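Local coordinates for protein N-deoxyribosyltransferase (Bacillus psychrosaccharolyticus, PDB 6EVS) that probably catalyses the transfer of 2-deoxyribose from one nucleobase to another, the nucleoside deoxyribosyltransferase reaction, and serves in the synthesis of modified nucleosides, at residues Ile63-Thr69 against Ser89-Lys94. Sequence-based numbering, arbitrary orientation.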
loop_
_atom_site.group_PDB
_atom_site.type_symbol
_atom_site.label_atom_id
_atom_site.label_comp_id
_atom_site.label_asym_id
_atom_site.label_seq_id
_atom_site.Cartn_x
_atom_site.Cartn_y
_atom_site.Cartn_z
ATOM N N ILE A 63 13.559 -3.483 -5.789
ATOM C CA ILE A 63 13.269 -2.747 -4.560
ATOM C C ILE A 63 12.194 -3.474 -3.774
ATOM O O ILE A 63 12.273 -3.598 -2.544
ATOM C CB ILE A 63 12.836 -1.300 -4.864
ATOM C CG1 ILE A 63 13.891 -0.545 -5.669
ATOM C CG2 ILE A 63 12.524 -0.560 -3.562
ATOM C CD1 ILE A 63 13.441 0.882 -5.942
ATOM N N LYS A 64 11.174 -3.976 -4.477
ATOM C CA LYS A 64 10.095 -4.719 -3.824
ATOM C C LYS A 64 10.593 -6.036 -3.237
ATOM O O LYS A 64 10.134 -6.456 -2.159
ATOM C CB LYS A 64 8.968 -4.957 -4.824
ATOM C CG LYS A 64 8.163 -3.709 -5.114
ATOM C CD LYS A 64 7.467 -3.788 -6.460
ATOM C CE LYS A 64 6.642 -2.532 -6.692
ATOM N NZ LYS A 64 5.741 -2.630 -7.871
ATOM N N TRP A 65 11.526 -6.701 -3.932
ATOM C CA TRP A 65 12.112 -7.958 -3.461
ATOM C C TRP A 65 13.006 -7.766 -2.231
ATOM O O TRP A 65 13.137 -8.682 -1.409
ATOM C CB TRP A 65 12.884 -8.582 -4.625
ATOM C CG TRP A 65 14.059 -9.508 -4.360
ATOM C CD1 TRP A 65 14.044 -10.882 -4.374
ATOM C CD2 TRP A 65 15.432 -9.125 -4.114
ATOM N NE1 TRP A 65 15.314 -11.372 -4.149
ATOM C CE2 TRP A 65 16.181 -10.318 -3.979
ATOM C CE3 TRP A 65 16.099 -7.891 -4.009
ATOM C CZ2 TRP A 65 17.567 -10.314 -3.714
ATOM C CZ3 TRP A 65 17.485 -7.887 -3.743
ATOM C CH2 TRP A 65 18.196 -9.090 -3.594
ATOM N N ALA A 66 13.624 -6.593 -2.096
ATOM C CA ALA A 66 14.606 -6.339 -1.050
ATOM C C ALA A 66 13.944 -6.215 0.326
ATOM O O ALA A 66 12.797 -5.780 0.444
ATOM C CB ALA A 66 15.357 -5.039 -1.344
ATOM N N ASP A 67 14.699 -6.596 1.373
ATOM C CA ASP A 67 14.333 -6.294 2.761
ATOM C C ASP A 67 14.637 -4.850 3.127
ATOM O O ASP A 67 13.899 -4.226 3.905
ATOM C CB ASP A 67 15.094 -7.212 3.719
ATOM C CG ASP A 67 14.762 -8.682 3.497
ATOM O OD1 ASP A 67 15.718 -9.505 3.394
ATOM O OD2 ASP A 67 13.538 -8.981 3.362
ATOM N N ILE A 68 15.734 -4.317 2.580
ATOM C CA ILE A 68 16.316 -3.042 2.980
ATOM C C ILE A 68 16.824 -2.360 1.714
ATOM O O ILE A 68 17.407 -3.018 0.842
ATOM C CB ILE A 68 17.507 -3.230 3.944
ATOM C CG1 ILE A 68 17.078 -3.876 5.262
ATOM C CG2 ILE A 68 18.287 -1.904 4.148
ATOM C CD1 ILE A 68 18.248 -4.505 5.993
ATOM N N THR A 69 16.630 -1.055 1.622
ATOM C CA THR A 69 17.256 -0.252 0.585
ATOM C C THR A 69 18.419 0.528 1.185
ATOM O O THR A 69 18.232 1.337 2.105
ATOM C CB THR A 69 16.285 0.712 -0.075
ATOM O OG1 THR A 69 15.302 -0.038 -0.802
ATOM C CG2 THR A 69 17.061 1.745 -1.026
ATOM N N SER A 89 11.059 3.507 -1.866
ATOM C CA SER A 89 11.361 2.540 -0.809
ATOM C C SER A 89 10.598 2.851 0.463
ATOM O O SER A 89 10.050 1.947 1.106
ATOM C CB SER A 89 12.873 2.515 -0.518
ATOM O OG SER A 89 13.567 1.976 -1.645
ATOM N N TYR A 90 10.603 4.120 0.869
ATOM C CA TYR A 90 9.935 4.531 2.099
ATOM C C TYR A 90 8.452 4.192 2.058
ATOM O O TYR A 90 7.916 3.595 2.999
ATOM C CB TYR A 90 10.133 6.031 2.314
ATOM C CG TYR A 90 9.500 6.529 3.594
ATOM C CD1 TYR A 90 10.053 6.212 4.830
ATOM C CD2 TYR A 90 8.351 7.312 3.570
ATOM C CE1 TYR A 90 9.490 6.679 6.014
ATOM C CE2 TYR A 90 7.774 7.768 4.748
ATOM C CZ TYR A 90 8.351 7.458 5.956
ATOM O OH TYR A 90 7.766 7.905 7.115
ATOM N N ILE A 91 7.766 4.555 0.968
ATOM C CA ILE A 91 6.348 4.195 0.867
ATOM C C ILE A 91 6.175 2.681 0.826
ATOM O O ILE A 91 5.206 2.147 1.382
ATOM C CB ILE A 91 5.674 4.868 -0.342
ATOM C CG1 ILE A 91 5.870 6.395 -0.298
ATOM C CG2 ILE A 91 4.152 4.482 -0.389
ATOM C CD1 ILE A 91 5.401 7.040 1.024
ATOM N N LEU A 92 7.095 1.958 0.188
ATOM C CA LEU A 92 6.974 0.501 0.145
ATOM C C LEU A 92 7.278 -0.147 1.490
ATOM O O LEU A 92 7.186 -1.374 1.609
ATOM C CB LEU A 92 7.908 -0.074 -0.921
ATOM C CG LEU A 92 7.542 0.138 -2.405
ATOM C CD1 LEU A 92 8.735 -0.198 -3.290
ATOM C CD2 LEU A 92 6.319 -0.743 -2.749
ATOM N N GLY A 93 7.634 0.640 2.500
ATOM C CA GLY A 93 7.877 0.091 3.829
ATOM C C GLY A 93 9.209 -0.603 3.973
ATOM O O GLY A 93 9.387 -1.400 4.898
ATOM N N LYS A 94 10.167 -0.323 3.068
ATOM C CA LYS A 94 11.511 -0.871 3.202
ATOM C C LYS A 94 12.335 0.035 4.107
ATOM O O LYS A 94 12.423 1.241 3.834
ATOM C CB LYS A 94 12.199 -0.966 1.841
ATOM C CG LYS A 94 11.307 -1.574 0.801
ATOM C CD LYS A 94 11.080 -2.994 1.144
ATOM C CE LYS A 94 10.411 -3.738 -0.046
ATOM N NZ LYS A 94 10.051 -5.094 0.458
#
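The ammonium of Lys-94 reaches the backbone carbonyls of Lys-64 and Ala-66, where helix 49-65 gives way to strand 68-72, a worked example of a lysine gathering carbonyls at a helix end: one in the last turn, the other just after it. Lys-94 NZ donates to Ala-66 O at 2.8 Å, almost in line with that C=O (171°), and to Lys-64 O at 3.0 Å, this time from above the carbonyl plane. A bend at chi2 (-67°), followed by an extended run to NZ, carries the amine across, while Lys-94 CE passes 3.1 Å from Ile-63 O.

A second polar link lies at the start of strand 68-72, where Thr-69 OG1 donates a hydrogen bond to Ser-89 OG at 2.8 Å; Ser-89 OG is also hydrogen-bonded to Glu-85 O in its own helix.

Apolar packing is modest. Ile-63 CG2 lies against Ser-89 OG and touches Leu-92 CD1 at 3.8 Å, the Ile-63 and Leu-92 side chains crossing at about a right angle, and the aliphatic part of Lys-64 borders the same methyl.

Gly-93, with positive phi, ends helix 80-91 in a Schellman motif and turns the chain toward Lys-94. The positive amine probably complements the negative end of the helix 49-65 dipole, tying that helix, just ahead of the beta-alpha-beta unit's first strand, to the loop from helix 80-91 into strand 96-99.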